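Enterochelin esterase (Salmonella enterica subsp. enterica serovar Typhimurium, PDB 3MGA) probably hydrolyses the ester bonds of the siderophore enterobactin in its iron-loaded form, so that the iron can be released inside the bacterial cell. Local coordinates at residues D40-G43 with P49-R52; T100-V105 with L128-A133; L204-D209 with E265-V270; G234-L239 with A272-S277. One frame throughout, in Å; residues are numbered along the deposited sequence.

Contact 1. Residues D40-G43 with P49-R52; sequences DPQG and PIRR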
loop_
_atom_site.group_PDB
_atom_site.type_symbol
_atom_site.label_atom_id
_atom_site.label_comp_id
_atom_site.label_asym_id
_atom_site.label_seq_id
_atom_site.Cartn_x
_atom_site.Cartn_y
_atom_site.Cartn_z
ATOM N N ASP A 40 15.121 25.072 -7.218
ATOM C CA ASP A 40 14.421 26.129 -6.503
ATOM C C ASP A 40 13.911 27.135 -7.529
ATOM O O ASP A 40 14.699 27.686 -8.293
ATOM C CB ASP A 40 15.359 26.799 -5.491
ATOM C CG ASP A 40 14.635 27.752 -4.551
ATOM O OD1 ASP A 40 13.607 28.340 -4.947
ATOM O OD2 ASP A 40 15.109 27.925 -3.411
ATOM N N PRO A 41 12.585 27.362 -7.571
ATOM C CA PRO A 41 12.067 28.316 -8.546
ATOM C C PRO A 41 12.315 29.779 -8.177
ATOM O O PRO A 41 12.162 30.646 -9.035
ATOM C CB PRO A 41 10.554 28.027 -8.581
ATOM C CG PRO A 41 10.290 26.962 -7.589
ATOM C CD PRO A 41 11.513 26.762 -6.759
ATOM N N GLN A 42 12.696 30.050 -6.925
ATOM C CA GLN A 42 12.938 31.431 -6.468
ATOM C C GLN A 42 14.421 31.847 -6.504
ATOM O O GLN A 42 14.811 32.820 -5.859
ATOM C CB GLN A 42 12.350 31.645 -5.066
ATOM C CG GLN A 42 10.863 31.294 -4.970
ATOM C CD GLN A 42 10.293 31.488 -3.574
ATOM O OE1 GLN A 42 10.421 32.556 -2.980
ATOM N NE2 GLN A 42 9.631 30.459 -3.060
ATOM N N GLY A 43 15.239 31.099 -7.244
ATOM C CA GLY A 43 16.659 31.426 -7.416
ATOM C C GLY A 43 17.666 30.877 -6.417
ATOM O O GLY A 43 17.479 29.802 -5.838
ATOM N N PRO A 49 13.967 32.468 -0.342
ATOM C CA PRO A 49 13.829 32.456 1.105
ATOM C C PRO A 49 13.701 31.036 1.670
ATOM O O PRO A 49 13.403 30.876 2.854
ATOM C CB PRO A 49 12.515 33.198 1.311
ATOM C CG PRO A 49 11.675 32.727 0.159
ATOM C CD PRO A 49 12.644 32.507 -0.997
ATOM N N ILE A 50 13.919 30.020 0.834
ATOM C CA ILE A 50 13.804 28.629 1.268
ATOM C C ILE A 50 14.882 28.209 2.272
ATOM O O ILE A 50 16.084 28.345 2.018
ATOM C CB ILE A 50 13.827 27.654 0.070
ATOM C CG1 ILE A 50 12.618 27.894 -0.840
ATOM C CG2 ILE A 50 13.815 26.222 0.554
ATOM C CD1 ILE A 50 11.276 27.718 -0.148
ATOM N N ARG A 51 14.416 27.685 3.406
ATOM C CA ARG A 51 15.270 27.209 4.493
ATOM C C ARG A 51 15.468 25.690 4.414
ATOM O O ARG A 51 16.582 25.193 4.581
ATOM C CB ARG A 51 14.640 27.556 5.848
ATOM C CG ARG A 51 14.512 29.042 6.162
ATOM C CD ARG A 51 15.859 29.704 6.373
ATOM N NE ARG A 51 15.726 31.081 6.846
ATOM C CZ ARG A 51 16.750 31.870 7.175
ATOM N NH1 ARG A 51 18.001 31.427 7.086
ATOM N NH2 ARG A 51 16.523 33.109 7.598
ATOM N N ARG A 52 14.382 24.957 4.177
ATOM C CA ARG A 52 14.445 23.485 4.095
ATOM C C ARG A 52 13.806 22.913 2.835
ATOM O O ARG A 52 12.971 23.540 2.193
ATOM C CB ARG A 52 13.737 22.847 5.301
ATOM C CG ARG A 52 14.325 23.177 6.671
ATOM C CD ARG A 52 15.712 22.573 6.882
ATOM N NE ARG A 52 16.175 22.774 8.256
ATOM C CZ ARG A 52 16.819 23.852 8.700
ATOM N NH1 ARG A 52 17.100 24.868 7.890
ATOM N NH2 ARG A 52 17.185 23.917 9.975
#
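Gln42 brings its amide oxygen up to the CD-CG side of the Pro49 ring, the two side chains crossing at about a right angle. OE1 of Gln42 does most of the touching, 3.0 Å from CD of Pro49 and 3.4 Å from its CG. The pairing suits both residues, since the CD carbon next to the proline nitrogen has slightly polarised C-H bonds and the amide oxygen is a mild acceptor. Beyond CG the glutamine chain is extended (chi2 179°), and this carries the amide across to the proline while the residue stays at the surface.

Ile50 and the buried Asp40 make the inner half of the contact. CG1 of Ile50 lies 3.6 Å from OD2 of Asp40, the two side chains sliding past each other in opposite directions. An aliphatic branch against a carboxylate would be a poor match by itself, but OD2 is also held by Ser48 and by a salt bridge to Arg74.

The other carboxylate oxygen works within its own segment: OD1 of Asp40 accepts from the N of Gln42 at 2.8 Å. Pro41 fits the second position of the tight turn, and Gly43 tolerates backbone angles that would jam a CB against the preceding carbonyl. The result is an Asx turn coinciding with a type I beta turn, in the loop joining strands 32-39 and 52-57 of the two sheets of the N-terminal E-set domain.

Contact 2. Residues T100-V105 with L128-A133; sequences TERDDV and LPQAIA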
loop_
_atom_site.group_PDB
_atom_site.type_symbol
_atom_site.label_atom_id
_atom_site.label_comp_id
_atom_site.label_asym_id
_atom_site.label_seq_id
_atom_site.Cartn_x
_atom_site.Cartn_y
_atom_site.Cartn_z
ATOM N N THR A 100 10.245 24.340 2.123
ATOM C CA THR A 100 9.609 25.325 2.994
ATOM C C THR A 100 10.564 26.390 3.516
ATOM O O THR A 100 11.782 26.224 3.474
ATOM C CB THR A 100 8.983 24.644 4.232
ATOM O OG1 THR A 100 8.454 25.647 5.114
ATOM C CG2 THR A 100 10.031 23.824 4.984
ATOM N N GLU A 101 9.979 27.480 4.006
ATOM C CA GLU A 101 10.724 28.585 4.596
ATOM C C GLU A 101 10.804 28.373 6.098
ATOM O O GLU A 101 11.545 29.065 6.789
ATOM C CB GLU A 101 10.016 29.919 4.342
ATOM C CG GLU A 101 9.818 30.293 2.881
ATOM C CD GLU A 101 9.074 31.610 2.717
ATOM O OE1 GLU A 101 8.684 32.212 3.742
ATOM O OE2 GLU A 101 8.877 32.046 1.564
ATOM N N ARG A 102 10.016 27.427 6.605
ATOM C CA ARG A 102 9.979 27.139 8.034
ATOM C C ARG A 102 11.207 26.371 8.493
ATOM O O ARG A 102 11.752 25.544 7.754
ATOM C CB ARG A 102 8.732 26.323 8.386
ATOM C CG ARG A 102 7.409 27.000 8.053
ATOM C CD ARG A 102 6.238 26.127 8.479
ATOM N NE ARG A 102 6.198 25.933 9.929
ATOM C CZ ARG A 102 5.319 25.158 10.565
ATOM N NH1 ARG A 102 4.399 24.478 9.884
ATOM N NH2 ARG A 102 5.366 25.054 11.890
ATOM N N ASP A 103 11.633 26.653 9.720
ATOM C CA ASP A 103 12.775 25.976 10.328
ATOM C C ASP A 103 12.561 25.790 11.834
ATOM O O ASP A 103 13.524 25.647 12.592
ATOM C CB ASP A 103 14.066 26.755 10.047
ATOM C CG ASP A 103 14.018 28.192 10.565
ATOM O OD1 ASP A 103 13.048 28.560 11.261
ATOM O OD2 ASP A 103 14.960 28.956 10.269
ATOM N N ASP A 104 11.295 25.763 12.254
ATOM C CA ASP A 104 10.941 25.624 13.670
ATOM C C ASP A 104 10.001 24.444 13.939
ATOM O O ASP A 104 9.166 24.511 14.843
ATOM C CB ASP A 104 10.303 26.928 14.186
ATOM C CG ASP A 104 8.994 27.289 13.464
ATOM O OD1 ASP A 104 8.659 26.651 12.438
ATOM O OD2 ASP A 104 8.300 28.224 13.932
ATOM N N VAL A 105 10.139 23.366 13.170
ATOM C CA VAL A 105 9.282 22.192 13.346
ATOM C C VAL A 105 10.005 21.111 14.135
ATOM O O VAL A 105 9.554 20.711 15.206
ATOM C CB VAL A 105 8.810 21.609 11.995
ATOM C CG1 VAL A 105 7.943 20.384 12.226
ATOM C CG2 VAL A 105 8.044 22.649 11.203
ATOM N N LEU A 128 4.048 17.760 5.890
ATOM C CA LEU A 128 3.454 16.991 4.766
ATOM C C LEU A 128 2.332 17.678 3.976
ATOM O O LEU A 128 2.208 17.444 2.776
ATOM C CB LEU A 128 3.003 15.595 5.220
ATOM C CG LEU A 128 4.132 14.600 5.536
ATOM C CD1 LEU A 128 3.571 13.297 6.077
ATOM C CD2 LEU A 128 4.987 14.332 4.305
ATOM N N PRO A 129 1.498 18.509 4.628
ATOM C CA PRO A 129 0.499 19.171 3.785
ATOM C C PRO A 129 1.143 20.061 2.704
ATOM O O PRO A 129 0.507 20.343 1.683
ATOM C CB PRO A 129 -0.303 20.014 4.783
ATOM C CG PRO A 129 -0.185 19.275 6.071
ATOM C CD PRO A 129 1.202 18.662 6.064
ATOM N N GLN A 130 2.386 20.489 2.938
ATOM C CA GLN A 130 3.129 21.329 1.999
ATOM C C GLN A 130 3.958 20.491 1.012
ATOM O O GLN A 130 4.603 21.042 0.111
ATOM C CB GLN A 130 4.069 22.270 2.766
ATOM C CG GLN A 130 3.370 23.239 3.731
ATOM C CD GLN A 130 4.347 24.152 4.483
ATOM O OE1 GLN A 130 5.548 23.885 4.555
ATOM N NE2 GLN A 130 3.822 25.227 5.057
ATOM N N ALA A 131 3.941 19.171 1.190
ATOM C CA ALA A 131 4.693 18.254 0.337
ATOM C C ALA A 131 4.219 18.250 -1.112
ATOM O O ALA A 131 3.046 18.467 -1.389
ATOM C CB ALA A 131 4.629 16.844 0.902
ATOM N N ILE A 132 5.154 17.996 -2.027
ATOM C CA ILE A 132 4.868 17.964 -3.455
ATOM C C ILE A 132 5.593 16.803 -4.133
ATOM O O ILE A 132 6.586 16.285 -3.614
ATOM C CB ILE A 132 5.319 19.272 -4.151
ATOM C CG1 ILE A 132 6.845 19.440 -4.057
ATOM C CG2 ILE A 132 4.606 20.487 -3.550
ATOM C CD1 ILE A 132 7.364 20.732 -4.671
ATOM N N ALA A 133 5.085 16.403 -5.295
ATOM C CA ALA A 133 5.700 15.353 -6.087
ATOM C C ALA A 133 7.001 15.911 -6.643
ATOM O O ALA A 133 7.336 17.061 -6.402
ATOM C CB ALA A 133 4.794 14.942 -7.216
#
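Thr100 and Gln130 are linked by one weak hydrogen bond, the only bond across this contact, at the end of the inner strand 92-100. OG1 of Thr100 donates to OE1 of Gln130 over 3.4 Å, and the threonine CB is almost as close to the same oxygen. Gln130 gets there by an extended chain beyond CG (chi2 180°), reaching from an exposed position toward a buried one; a long, flexible amide is well suited to bridging such a gap.

The threonine hydroxyl has a firmer bond on its own side. OG1 accepts from the N of Arg102 at 2.8 Å, nearly straight at 168°. It can do so because chi1 swings OG1 to the far side of CB from the threonine's own nitrogen, next to the carbonyl carbon and the chain that follows. One small hydroxyl thus donates across the contact and accepts along the chain.

Arg102 adds only a loose touch, its CD 4.3 Å from NE2 of Gln130. Its charged end turns to its own loop, where NE forms a salt bridge with OD1 of Asp104 at 3.6 Å and CG2 of Val105 lies over one guanidinium face, toward the rim.

Gln130 ends a short 3-10 turn in which Ala131 N bonds to Leu128 O; Leu128 and Ala131 pack on strand 92-100. The arrangement at Thr100 is an ST turn, here formed where strand 92-100 runs out into the loop leading to helix 117-127 in the N-terminal domain.

Contact 3. Residues L204-D209 with E265-V270; sequences LAILLD and ELLPQV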
loop_
_atom_site.group_PDB
_atom_site.type_symbol
_atom_site.label_atom_id
_atom_site.label_comp_id
_atom_site.label_asym_id
_atom_site.label_seq_id
_atom_site.Cartn_x
_atom_site.Cartn_y
_atom_site.Cartn_z
ATOM N N LEU A 204 -15.103 -14.361 -6.620
ATOM C CA LEU A 204 -15.341 -13.010 -6.144
ATOM C C LEU A 204 -14.110 -12.604 -5.343
ATOM O O LEU A 204 -13.575 -13.406 -4.562
ATOM C CB LEU A 204 -16.550 -12.955 -5.211
ATOM C CG LEU A 204 -16.733 -11.624 -4.453
ATOM C CD1 LEU A 204 -17.021 -10.473 -5.426
ATOM C CD2 LEU A 204 -17.852 -11.726 -3.423
ATOM N N ALA A 205 -13.678 -11.359 -5.530
ATOM C CA ALA A 205 -12.536 -10.820 -4.823
ATOM C C ALA A 205 -12.931 -9.467 -4.260
ATOM O O ALA A 205 -13.327 -8.570 -5.009
ATOM C CB ALA A 205 -11.331 -10.682 -5.770
ATOM N N ILE A 206 -12.846 -9.321 -2.942
ATOM C CA ILE A 206 -13.184 -8.059 -2.310
ATOM C C ILE A 206 -11.936 -7.261 -1.963
ATOM O O ILE A 206 -11.038 -7.748 -1.271
ATOM C CB ILE A 206 -14.000 -8.267 -1.038
ATOM C CG1 ILE A 206 -15.334 -8.940 -1.373
ATOM C CG2 ILE A 206 -14.256 -6.932 -0.353
ATOM C CD1 ILE A 206 -16.208 -9.178 -0.150
ATOM N N LEU A 207 -11.883 -6.029 -2.456
ATOM C CA LEU A 207 -10.765 -5.147 -2.180
ATOM C C LEU A 207 -11.187 -3.978 -1.309
ATOM O O LEU A 207 -12.031 -3.163 -1.697
ATOM C CB LEU A 207 -10.104 -4.651 -3.464
ATOM C CG LEU A 207 -9.171 -5.613 -4.211
ATOM C CD1 LEU A 207 -9.864 -6.883 -4.657
ATOM C CD2 LEU A 207 -8.579 -4.900 -5.407
ATOM N N LEU A 208 -10.587 -3.900 -0.127
ATOM C CA LEU A 208 -10.871 -2.826 0.805
ATOM C C LEU A 208 -10.125 -1.584 0.312
ATOM O O LEU A 208 -9.295 -1.685 -0.593
ATOM C CB LEU A 208 -10.476 -3.237 2.217
ATOM C CG LEU A 208 -11.245 -4.460 2.726
ATOM C CD1 LEU A 208 -10.658 -4.965 4.046
ATOM C CD2 LEU A 208 -12.765 -4.164 2.856
ATOM N N ASP A 209 -10.417 -0.420 0.893
ATOM C CA ASP A 209 -9.829 0.835 0.424
ATOM C C ASP A 209 -10.068 0.952 -1.084
ATOM O O ASP A 209 -9.189 1.341 -1.855
ATOM C CB ASP A 209 -8.354 0.937 0.804
ATOM C CG ASP A 209 -8.155 1.208 2.295
ATOM O OD1 ASP A 209 -8.848 2.095 2.835
ATOM O OD2 ASP A 209 -7.295 0.564 2.926
ATOM N N GLU A 265 -26.141 -7.707 3.313
ATOM C CA GLU A 265 -26.650 -6.596 2.524
ATOM C C GLU A 265 -25.964 -6.420 1.163
ATOM O O GLU A 265 -26.641 -6.374 0.138
ATOM C CB GLU A 265 -26.459 -5.300 3.320
ATOM C CG GLU A 265 -27.064 -5.296 4.728
ATOM C CD GLU A 265 -26.555 -4.135 5.583
ATOM O OE1 GLU A 265 -25.578 -3.465 5.174
ATOM O OE2 GLU A 265 -27.115 -3.904 6.672
ATOM N N LEU A 266 -24.631 -6.330 1.160
ATOM C CA LEU A 266 -23.867 -6.059 -0.064
ATOM C C LEU A 266 -23.775 -7.202 -1.078
ATOM O O LEU A 266 -24.143 -7.023 -2.239
ATOM C CB LEU A 266 -22.451 -5.576 0.288
ATOM C CG LEU A 266 -21.554 -5.189 -0.889
ATOM C CD1 LEU A 266 -22.185 -4.053 -1.690
ATOM C CD2 LEU A 266 -20.154 -4.813 -0.418
ATOM N N LEU A 267 -23.281 -8.362 -0.649
ATOM C CA LEU A 267 -23.122 -9.509 -1.551
ATOM C C LEU A 267 -24.384 -9.928 -2.295
ATOM O O LEU A 267 -24.295 -10.325 -3.462
ATOM C CB LEU A 267 -22.514 -10.720 -0.823
ATOM C CG LEU A 267 -21.074 -10.559 -0.311
ATOM C CD1 LEU A 267 -20.501 -11.926 0.061
ATOM C CD2 LEU A 267 -20.187 -9.909 -1.348
ATOM N N PRO A 268 -25.556 -9.871 -1.634
ATOM C CA PRO A 268 -26.778 -10.247 -2.365
ATOM C C PRO A 268 -27.118 -9.205 -3.436
ATOM O O PRO A 268 -27.635 -9.546 -4.495
ATOM C CB PRO A 268 -27.847 -10.315 -1.267
ATOM C CG PRO A 268 -27.078 -10.541 -0.011
ATOM C CD PRO A 268 -25.813 -9.740 -0.193
ATOM N N GLN A 269 -26.819 -7.939 -3.157
ATOM C CA GLN A 269 -27.047 -6.885 -4.137
ATOM C C GLN A 269 -26.108 -7.103 -5.317
ATOM O O GLN A 269 -26.524 -7.036 -6.475
ATOM C CB GLN A 269 -26.797 -5.498 -3.540
ATOM C CG GLN A 269 -27.878 -4.932 -2.620
ATOM C CD GLN A 269 -29.144 -4.529 -3.368
ATOM O OE1 GLN A 269 -29.741 -5.334 -4.093
ATOM N NE2 GLN A 269 -29.578 -3.280 -3.168
ATOM N N VAL A 270 -24.843 -7.380 -5.011
ATOM C CA VAL A 270 -23.839 -7.609 -6.045
ATOM C C VAL A 270 -24.181 -8.835 -6.855
ATOM O O VAL A 270 -23.962 -8.857 -8.066
ATOM C CB VAL A 270 -22.435 -7.781 -5.453
ATOM C CG1 VAL A 270 -21.445 -8.186 -6.536
ATOM C CG2 VAL A 270 -22.000 -6.502 -4.760
#
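Apolar packing carries the whole contact, and it converges on one methyl group. CD2 of Leu267 lies 3.6 Å from CD2 of Leu204 and 4.2 Å from CD1 of Ile206, so the helix side chain is shared by two residues that point from the same face of strand 204-207. Leu204 and Ile206 alternate with Ala205, and both direct CB toward the helix. Leu267 instead leaves its backbone to one side, and its branched tip makes up the difference. Leu204 sets its CG opposite its own nitrogen (chi1 169°), which, with chi2 near +65°, sends CD2 out to the helix while CD1 lies back toward Val236 on the neighbouring strand.

Backbone bonding holds the two partners independently. The strand is paired on both its edges, through Ala205 to strand 236-240 and through Leu204 and Ile206 to strand 284-288. In the helix Val270 N bonds to Leu266 O at 2.9 Å, whereas Pro268 has no N-H to give to the turn before it, and the helix is kinked there.

The polar side chains take no part across the contact: Glu265 bonds to Ser180 and the backbone N of Arg182, and the buried Asp209 forms a salt bridge with Arg248.

Leucine and isoleucine suit the buried space between helix and sheet of an alpha/beta-hydrolase domain. With only methyls meeting, cohesion comes from dispersion and the exclusion of water, and the directional bonds belong to the sheet and helix themselves.

Contact 4. Residues G234-L239 with A272-S277; sequences GAVYLL and AVTPFS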
loop_
_atom_site.group_PDB
_atom_site.type_symbol
_atom_site.label_atom_id
_atom_site.label_comp_id
_atom_site.label_asym_id
_atom_site.label_seq_id
_atom_site.Cartn_x
_atom_site.Cartn_y
_atom_site.Cartn_z
ATOM N N GLY A 234 -11.326 -15.303 -15.134
ATOM C CA GLY A 234 -12.358 -14.289 -15.273
ATOM C C GLY A 234 -13.004 -14.204 -13.902
ATOM O O GLY A 234 -13.439 -15.213 -13.365
ATOM N N ALA A 235 -13.059 -13.010 -13.330
ATOM C CA ALA A 235 -13.589 -12.840 -11.982
ATOM C C ALA A 235 -14.521 -11.662 -11.852
ATOM O O ALA A 235 -14.822 -10.988 -12.824
ATOM C CB ALA A 235 -12.420 -12.674 -10.995
ATOM N N VAL A 236 -14.982 -11.453 -10.620
ATOM C CA VAL A 236 -15.853 -10.352 -10.250
ATOM C C VAL A 236 -15.135 -9.617 -9.139
ATOM O O VAL A 236 -14.934 -10.175 -8.066
ATOM C CB VAL A 236 -17.219 -10.862 -9.712
ATOM C CG1 VAL A 236 -18.049 -9.698 -9.116
ATOM C CG2 VAL A 236 -17.987 -11.589 -10.806
ATOM N N TYR A 237 -14.743 -8.372 -9.396
ATOM C CA TYR A 237 -14.025 -7.557 -8.412
ATOM C C TYR A 237 -14.914 -6.508 -7.740
ATOM O O TYR A 237 -15.565 -5.728 -8.414
ATOM C CB TYR A 237 -12.840 -6.866 -9.081
ATOM C CG TYR A 237 -11.814 -7.826 -9.632
ATOM C CD1 TYR A 237 -10.765 -8.283 -8.842
ATOM C CD2 TYR A 237 -11.893 -8.278 -10.935
ATOM C CE1 TYR A 237 -9.824 -9.164 -9.341
ATOM C CE2 TYR A 237 -10.953 -9.154 -11.444
ATOM C CZ TYR A 237 -9.925 -9.598 -10.641
ATOM O OH TYR A 237 -8.998 -10.473 -11.147
ATOM N N LEU A 238 -14.917 -6.497 -6.404
ATOM C CA LEU A 238 -15.708 -5.561 -5.623
ATOM C C LEU A 238 -14.827 -4.620 -4.790
ATOM O O LEU A 238 -14.198 -5.038 -3.822
ATOM C CB LEU A 238 -16.627 -6.342 -4.706
ATOM C CG LEU A 238 -17.591 -5.553 -3.839
ATOM C CD1 LEU A 238 -18.498 -4.689 -4.710
ATOM C CD2 LEU A 238 -18.401 -6.509 -2.988
ATOM N N LEU A 239 -14.774 -3.347 -5.167
ATOM C CA LEU A 239 -13.980 -2.379 -4.414
ATOM C C LEU A 239 -14.892 -1.620 -3.484
ATOM O O LEU A 239 -15.862 -1.010 -3.937
ATOM C CB LEU A 239 -13.233 -1.425 -5.337
ATOM C CG LEU A 239 -11.984 -1.967 -6.038
ATOM C CD1 LEU A 239 -12.246 -3.245 -6.804
ATOM C CD2 LEU A 239 -11.449 -0.879 -6.964
ATOM N N ALA A 272 -27.145 -9.891 -7.464
ATOM C CA ALA A 272 -28.308 -9.598 -8.299
ATOM C C ALA A 272 -27.905 -8.996 -9.642
ATOM O O ALA A 272 -28.622 -9.152 -10.622
ATOM C CB ALA A 272 -29.278 -8.680 -7.575
ATOM N N VAL A 273 -26.754 -8.331 -9.697
ATOM C CA VAL A 273 -26.296 -7.714 -10.948
ATOM C C VAL A 273 -25.393 -8.628 -11.780
ATOM O O VAL A 273 -25.450 -8.583 -13.004
ATOM C CB VAL A 273 -25.619 -6.316 -10.723
ATOM C CG1 VAL A 273 -26.654 -5.317 -10.214
ATOM C CG2 VAL A 273 -24.432 -6.405 -9.785
ATOM N N THR A 274 -24.548 -9.421 -11.124
ATOM C CA THR A 274 -23.668 -10.382 -11.813
ATOM C C THR A 274 -23.376 -11.591 -10.919
ATOM O O THR A 274 -23.023 -11.429 -9.748
ATOM C CB THR A 274 -22.321 -9.772 -12.257
ATOM O OG1 THR A 274 -21.630 -9.229 -11.122
ATOM C CG2 THR A 274 -22.537 -8.686 -13.307
ATOM N N PRO A 275 -23.514 -12.805 -11.470
ATOM C CA PRO A 275 -23.263 -14.011 -10.679
ATOM C C PRO A 275 -21.799 -14.237 -10.284
ATOM O O PRO A 275 -20.895 -13.770 -10.961
ATOM C CB PRO A 275 -23.716 -15.154 -11.610
ATOM C CG PRO A 275 -24.452 -14.522 -12.744
ATOM C CD PRO A 275 -23.958 -13.116 -12.842
ATOM N N PHE A 276 -21.600 -14.935 -9.168
ATOM C CA PHE A 276 -20.264 -15.313 -8.683
ATOM C C PHE A 276 -20.364 -16.560 -7.789
ATOM O O PHE A 276 -21.426 -16.861 -7.239
ATOM C CB PHE A 276 -19.539 -14.161 -7.972
ATOM C CG PHE A 276 -20.259 -13.628 -6.770
ATOM C CD1 PHE A 276 -20.146 -14.265 -5.534
ATOM C CD2 PHE A 276 -21.014 -12.463 -6.857
ATOM C CE1 PHE A 276 -20.800 -13.772 -4.419
ATOM C CE2 PHE A 276 -21.670 -11.956 -5.742
ATOM C CZ PHE A 276 -21.563 -12.613 -4.519
ATOM N N SER A 277 -19.249 -17.273 -7.657
ATOM C CA SER A 277 -19.187 -18.517 -6.877
ATOM C C SER A 277 -19.413 -18.388 -5.369
ATOM O O SER A 277 -18.966 -17.423 -4.725
ATOM C CB SER A 277 -17.831 -19.198 -7.092
ATOM O OG SER A 277 -17.723 -20.378 -6.311
#
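Val236 presents its two methyls to different parts of the chain that follows helix 256-273. CG2 takes the larger share, 3.6 Å from the carbonyl O of Pro275 and 4.1 Å from CB of Phe276, whose side chain crosses the valine at about a right angle. CG1 faces OG1 of Thr274 at 4.1 Å, these two side chains sliding past each other in opposite directions. Valine suits the place: branching at CB lets one short residue on a strand serve two neighbours at once. Its chi1 of 171° puts CG1 on the far side from the backbone nitrogen and leaves CG2 beside that nitrogen.

Around this first shell, the ring of Phe276 does not lie on the valine but continues inward. Its chi1 of 60° wedges CG between the backbone N and carbonyl carbon, and the ring packs against Leu204, Val270 and Arg271, tying the loop to the helix and the neighbouring strand. The O of Pro275, although touched by a methyl, is an acceptor for NH1 of Arg202. Further out, the backbone of Val236 is paired with Pro203 and Ala205, which fixes the height of its isopropyl group along strand 236-240.

Thr274 is the exception among the polar groups: its OG1 is buried by the contact and has no partner in the model. The chemistry is therefore that of an aliphatic group covering a mixed surface, in which the carbonyl accepts from Arg202 while the threonine hydroxyl probably pays some cost of desolvation.

The four contacts fall into two pairs at opposite sides of the chain's centre. Contacts 1 and 2, centres 12 Å apart in the N-terminal domain, are joined at a classic beta bulge, where Arg51 and Arg52 both face Thr100; Arg52 O lies 2.8 Å from Thr100 N. Contacts 3 and 4, centres 8 Å apart in the esterase domain, share helix 256-273 and adjacent strands, with Ala205 O 3.0 Å from Leu238 N. Between the pairs, contacts 2 and 3 have centres 39 Å apart and nearest atoms about 17 Å. Strand 204-207 also adjoins strand 284-288, which leads to Ser289 in a probable nucleophile elbow, so contact 3 packs beside the presumed catalytic strand.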